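Long-range contacts in protein K7 (PDB 3JRV), which binds the human RNA helicase DDX3 as a poxvirus Bcl-2-like protein, and through DDX3, TRAF6 and IRAK2 blocks innate immune signalling: residues A[12-17]-A[51-56]; A[31-36]-A[56-61]. All coordinates share one frame; numbering follows the deposited sequence.

Contact 1: residues A[12-17]-A[51-56]; sequences FYFVDD and GRLYKE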
# COMPACT_ATOMS: atom_id res chain seq x y z
N PHE A 12 -9.98 -9.36 4.08
CA PHE A 12 -8.90 -9.14 3.14
C PHE A 12 -8.94 -10.25 2.10
O PHE A 12 -8.57 -11.38 2.38
CB PHE A 12 -7.57 -9.14 3.90
CG PHE A 12 -7.50 -8.04 4.90
CD1 PHE A 12 -7.05 -6.80 4.50
CD2 PHE A 12 -7.93 -8.22 6.20
CE1 PHE A 12 -7.02 -5.73 5.35
CE2 PHE A 12 -7.89 -7.13 7.09
CZ PHE A 12 -7.47 -5.87 6.64
N TYR A 13 -9.50 -9.92 0.94
CA TYR A 13 -9.78 -10.92 -0.08
C TYR A 13 -8.54 -11.45 -0.78
O TYR A 13 -8.59 -12.56 -1.34
CB TYR A 13 -10.69 -10.30 -1.13
CG TYR A 13 -12.05 -9.99 -0.57
CD1 TYR A 13 -13.03 -11.00 -0.44
CD2 TYR A 13 -12.37 -8.70 -0.14
CE1 TYR A 13 -14.26 -10.71 0.12
CE2 TYR A 13 -13.61 -8.41 0.37
CZ TYR A 13 -14.55 -9.40 0.49
OH TYR A 13 -15.78 -9.08 1.04
N PHE A 14 -7.44 -10.68 -0.75
CA PHE A 14 -6.25 -11.12 -1.48
C PHE A 14 -5.14 -11.67 -0.60
O PHE A 14 -4.07 -12.08 -1.12
CB PHE A 14 -5.67 -9.95 -2.29
CG PHE A 14 -6.60 -9.41 -3.35
CD1 PHE A 14 -6.55 -9.88 -4.65
CD2 PHE A 14 -7.49 -8.38 -3.04
CE1 PHE A 14 -7.38 -9.33 -5.65
CE2 PHE A 14 -8.34 -7.84 -4.00
CZ PHE A 14 -8.31 -8.33 -5.30
N VAL A 15 -5.36 -11.67 0.72
CA VAL A 15 -4.29 -11.96 1.68
C VAL A 15 -3.57 -13.28 1.49
O VAL A 15 -2.35 -13.33 1.74
CB VAL A 15 -4.80 -11.81 3.13
CG1 VAL A 15 -5.88 -12.88 3.46
CG2 VAL A 15 -3.65 -11.92 4.15
N ASP A 16 -4.27 -14.33 1.01
CA ASP A 16 -3.66 -15.62 0.79
C ASP A 16 -3.37 -15.96 -0.68
O ASP A 16 -2.91 -17.08 -0.99
CB ASP A 16 -4.50 -16.72 1.45
CG ASP A 16 -4.38 -16.67 2.95
OD1 ASP A 16 -3.23 -16.56 3.44
OD2 ASP A 16 -5.43 -16.72 3.63
N ASP A 17 -3.56 -14.98 -1.57
CA ASP A 17 -3.41 -15.25 -3.02
C ASP A 17 -1.92 -15.30 -3.39
O ASP A 17 -1.08 -14.57 -2.83
CB ASP A 17 -4.08 -14.15 -3.85
CG ASP A 17 -5.59 -14.13 -3.74
OD1 ASP A 17 -6.19 -14.99 -3.04
OD2 ASP A 17 -6.20 -13.27 -4.39
N GLY A 51 0.06 -14.63 1.31
CA GLY A 51 0.56 -15.37 0.17
C GLY A 51 1.66 -14.65 -0.59
O GLY A 51 2.13 -13.57 -0.17
N ARG A 52 2.05 -15.22 -1.73
CA ARG A 52 3.14 -14.67 -2.53
C ARG A 52 2.83 -13.28 -3.07
O ARG A 52 3.75 -12.51 -3.30
CB ARG A 52 3.58 -15.63 -3.67
CG ARG A 52 4.20 -16.95 -3.15
CD ARG A 52 4.68 -17.88 -4.28
NE ARG A 52 5.89 -17.31 -4.88
CZ ARG A 52 6.18 -17.28 -6.19
NH1 ARG A 52 5.36 -17.81 -7.08
NH2 ARG A 52 7.30 -16.71 -6.61
N LEU A 53 1.54 -12.98 -3.33
CA LEU A 53 1.16 -11.68 -3.88
C LEU A 53 1.46 -10.56 -2.86
O LEU A 53 2.16 -9.58 -3.16
CB LEU A 53 -0.31 -11.69 -4.29
CG LEU A 53 -0.92 -10.39 -4.81
CD1 LEU A 53 -0.12 -9.88 -6.02
CD2 LEU A 53 -2.40 -10.62 -5.11
N TYR A 54 0.93 -10.71 -1.65
CA TYR A 54 1.27 -9.75 -0.57
C TYR A 54 2.76 -9.69 -0.32
O TYR A 54 3.30 -8.60 -0.13
CB TYR A 54 0.54 -10.12 0.72
CG TYR A 54 -0.79 -9.46 0.90
CD1 TYR A 54 -1.65 -9.21 -0.17
CD2 TYR A 54 -1.28 -9.22 2.19
CE1 TYR A 54 -2.95 -8.70 0.03
CE2 TYR A 54 -2.52 -8.66 2.39
CZ TYR A 54 -3.35 -8.37 1.33
OH TYR A 54 -4.60 -7.90 1.63
N LYS A 55 3.45 -10.82 -0.30
CA LYS A 55 4.92 -10.82 -0.09
C LYS A 55 5.60 -9.97 -1.18
O LYS A 55 6.54 -9.23 -0.89
CB LYS A 55 5.47 -12.25 -0.03
CG LYS A 55 5.14 -12.90 1.33
CD LYS A 55 5.65 -14.31 1.41
CE LYS A 55 5.23 -14.94 2.72
NZ LYS A 55 5.22 -16.41 2.53
N GLU A 56 5.14 -10.09 -2.44
CA GLU A 56 5.73 -9.26 -3.49
C GLU A 56 5.51 -7.78 -3.23
O GLU A 56 6.44 -6.97 -3.41
CB GLU A 56 5.14 -9.58 -4.87
CG GLU A 56 5.84 -10.66 -5.67
CD GLU A 56 7.37 -10.66 -5.64
OE1 GLU A 56 8.12 -9.72 -6.05
OE2 GLU A 56 7.83 -11.76 -5.35
O HOH W 1 -1.06 -12.67 -0.92

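Contact 2: residues A[31-36]-A[56-61]; sequences DEYITW and ELMKFD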
# COMPACT_ATOMS: atom_id res chain seq x y z
N ASP A 31 -5.49 -1.02 -2.37
CA ASP A 31 -6.26 -0.42 -1.28
C ASP A 31 -6.25 -1.38 -0.08
O ASP A 31 -5.94 -0.99 1.05
CB ASP A 31 -7.70 -0.23 -1.76
CG ASP A 31 -8.58 0.50 -0.77
OD1 ASP A 31 -8.04 1.04 0.23
OD2 ASP A 31 -9.83 0.55 -1.01
N GLU A 32 -6.62 -2.64 -0.33
CA GLU A 32 -6.69 -3.61 0.78
C GLU A 32 -5.34 -3.81 1.45
O GLU A 32 -5.27 -3.97 2.68
CB GLU A 32 -7.27 -4.95 0.26
CG GLU A 32 -7.25 -6.07 1.19
CD GLU A 32 -7.75 -7.31 0.47
OE1 GLU A 32 -8.95 -7.33 0.06
OE2 GLU A 32 -6.88 -8.21 0.28
N TYR A 33 -4.29 -3.98 0.64
CA TYR A 33 -2.97 -4.28 1.13
C TYR A 33 -2.50 -3.11 2.05
O TYR A 33 -1.89 -3.36 3.12
CB TYR A 33 -2.03 -4.47 -0.07
CG TYR A 33 -0.57 -4.42 0.33
CD1 TYR A 33 -0.00 -5.45 1.08
CD2 TYR A 33 0.20 -3.29 0.04
CE1 TYR A 33 1.35 -5.37 1.56
CE2 TYR A 33 1.51 -3.20 0.44
CZ TYR A 33 2.09 -4.21 1.25
OH TYR A 33 3.40 -4.15 1.68
N ILE A 34 -2.71 -1.86 1.61
CA ILE A 34 -2.28 -0.73 2.45
C ILE A 34 -3.04 -0.75 3.79
O ILE A 34 -2.46 -0.52 4.88
CB ILE A 34 -2.48 0.61 1.69
CG1 ILE A 34 -1.52 0.67 0.48
CG2 ILE A 34 -2.33 1.80 2.68
CD1 ILE A 34 -0.03 0.49 0.83
N THR A 35 -4.33 -1.09 3.74
CA THR A 35 -5.06 -1.27 5.01
C THR A 35 -4.50 -2.43 5.86
O THR A 35 -4.27 -2.31 7.07
CB THR A 35 -6.53 -1.54 4.73
OG1 THR A 35 -7.10 -0.37 4.14
CG2 THR A 35 -7.26 -1.94 6.04
N TRP A 36 -4.18 -3.54 5.21
CA TRP A 36 -3.67 -4.70 5.91
C TRP A 36 -2.37 -4.37 6.68
O TRP A 36 -2.16 -4.88 7.79
CB TRP A 36 -3.46 -5.84 4.90
CG TRP A 36 -2.95 -7.11 5.54
CD1 TRP A 36 -3.71 -8.11 6.14
CD2 TRP A 36 -1.60 -7.60 5.54
NE1 TRP A 36 -2.90 -9.15 6.55
CE2 TRP A 36 -1.61 -8.87 6.19
CE3 TRP A 36 -0.38 -7.09 5.03
CZ2 TRP A 36 -0.44 -9.64 6.34
CZ3 TRP A 36 0.79 -7.85 5.19
CH2 TRP A 36 0.75 -9.12 5.84
N GLU A 56 5.14 -10.09 -2.44
CA GLU A 56 5.73 -9.26 -3.49
C GLU A 56 5.51 -7.78 -3.23
O GLU A 56 6.44 -6.97 -3.41
CB GLU A 56 5.14 -9.58 -4.87
CG GLU A 56 5.84 -10.66 -5.67
CD GLU A 56 7.37 -10.66 -5.64
OE1 GLU A 56 8.12 -9.72 -6.05
OE2 GLU A 56 7.83 -11.76 -5.35
N LEU A 57 4.30 -7.41 -2.80
CA LEU A 57 4.02 -6.00 -2.47
C LEU A 57 4.89 -5.55 -1.30
O LEU A 57 5.36 -4.38 -1.31
CB LEU A 57 2.52 -5.76 -2.15
CG LEU A 57 1.61 -6.13 -3.34
CD1 LEU A 57 0.14 -5.93 -2.87
CD2 LEU A 57 1.91 -5.20 -4.49
N MSE A 58 5.14 -6.44 -0.34
CA MSE A 58 5.95 -6.04 0.83
C MSE A 58 7.38 -5.68 0.43
O MSE A 58 8.04 -4.89 1.12
CB MSE A 58 5.94 -7.17 1.87
CG MSE A 58 4.55 -7.25 2.43
SE MSE A 58 4.28 -8.83 3.54
CE MSE A 58 5.07 -7.98 5.00
N LYS A 59 7.88 -6.30 -0.65
CA LYS A 59 9.21 -5.93 -1.16
C LYS A 59 9.32 -4.47 -1.62
O LYS A 59 10.44 -3.94 -1.73
CB LYS A 59 9.63 -6.85 -2.31
CG LYS A 59 9.86 -8.27 -1.80
CD LYS A 59 10.20 -9.24 -2.93
CE LYS A 59 10.01 -10.68 -2.52
NZ LYS A 59 10.45 -11.52 -3.68
N PHE A 60 8.19 -3.82 -1.83
CA PHE A 60 8.21 -2.40 -2.24
C PHE A 60 8.67 -1.52 -1.05
O PHE A 60 9.07 -0.38 -1.26
CB PHE A 60 6.86 -1.91 -2.74
CG PHE A 60 6.42 -2.55 -4.04
CD1 PHE A 60 7.29 -3.36 -4.79
CD2 PHE A 60 5.11 -2.36 -4.47
CE1 PHE A 60 6.88 -3.94 -6.02
CE2 PHE A 60 4.64 -2.95 -5.65
CZ PHE A 60 5.55 -3.73 -6.45
N ASP A 61 8.67 -2.08 0.17
CA ASP A 61 9.30 -1.36 1.29
C ASP A 61 10.77 -1.04 0.94
O ASP A 61 11.24 0.08 1.20
CB ASP A 61 9.25 -2.18 2.59
CG ASP A 61 7.82 -2.32 3.19
OD1 ASP A 61 6.80 -1.93 2.57
OD2 ASP A 61 7.76 -2.81 4.34
O HOH W 2 5.04 -2.34 0.58

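Contact 1: residues A[12-17]-A[51-56]
The carbonyl oxygen of D17 takes two bonds, one from the backbone N-H of L53 (N to D17 O 3.1 Å) and one from water 1 (water O to D17 O 2.7 Å). The L53 bond is nearly straight at 162°, with the donor somewhat tilted from the carbonyl plane. In this helical Bcl-2-like fold, the N-terminal loop 12-17 thereby closes over the first turn of helix 52-58, lending a carbonyl to an amide at a helix start. At the N-cap of that helix, G51 N is 2.8 Å from V15 O and donates to it, in the carbonyl plane though bent to 148°. Water 1 sits between the turn and the helix start; it takes the N-H of Y54 (water O to Y54 N 2.9 Å) and is met only weakly by G51 N. D17 O and F14 O both lie within its donating reach and probably share its protons, D17 O being the closer. F14 O also accepts D17 N, closing the type I turn F14-D17 that presents these carbonyls. Beside the polar network, Y54 lays its ring along the turn. V15 CA sits over one face as a CH-pi contact, 3.8 Å from the centroid and 14° off the normal. V15 CG2 is turned away from the backbone N, which brings this methyl to the CE2 rim of the same ring, while F14 CB lies against CE1. The far end of the tyrosine is held by helix 26-42: its hydroxyl bonds to E32, and W36 and Y33 meet its ring edge-to-face. F12 crosses Y54 at about a right angle, its CB and CD1 each 3.9 Å from Y54 OH.

Contact 2: residues A[31-36]-A[56-61]
Apolar packing joins Y33 to L57: the leucine lies over one face of the tyrosine ring, its CB 3.7 Å from the centroid and 10° off the normal, a CH-pi contact centred on the ring. The two side chains run past each other in opposite directions, which carries L57 CD1 back to the root of the ring, 3.6 Å from Y33 CG. Y33 CG stands anti to its backbone N (chi1 165°), extending the phenol from helix 26-42 across to the helix 52-58 backbone. M58, a selenomethionine, takes the ring edge instead, with CG near the ring plane and 3.8 Å from Y33 CE1. Its extended chi2 (170°) carries SE on toward W36, where it lies 4.0 Å from CZ3; this is a Met-aromatic contact made at the edge of the indole, near the ring plane. The contact lies in the buried interior of the all-helical Bcl-2-like fold, between helix 26-42 and the junction of helices 52-58 and 60-68. Helix 95-114 adds A106, which touches both Y33 and D61. The polar part is carried by water: no direct hydrogen bond spans the segments. Y33 OH donates to water 2 (2.7 Å to the water O), which lies in the plane of the phenol at its edge and passes its two protons to L57 O at 2.8 Å and D61 OD1 at 2.7 Å. R37 on the same helix as Y33 gives a second bond to the hydroxyl through NH1 and a salt bridge to D61 OD2 through NH2.

Contacts 1 and 2, centred about 9 Å apart, follow helix 52-58 from its start to the junction with helix 60-68. Helix 26-42 ties them together. Y54 OH of contact 1 and E32 OE2 of contact 2 are 2.7 Å apart, probably hydrogen-bonded, and F14 N lies equally close to that oxygen. Packing runs on beside it, with Y54 CE2 3.5 Å from W36 CD2 and F12 CD1 3.4 Å from E32 CG. The segments alternate along the chain. The bound DDX3 peptide meets helix 26-42 within contact 2, at D31, I34 and T35, residues that leave the packing against 56-61 to Y33 and W36.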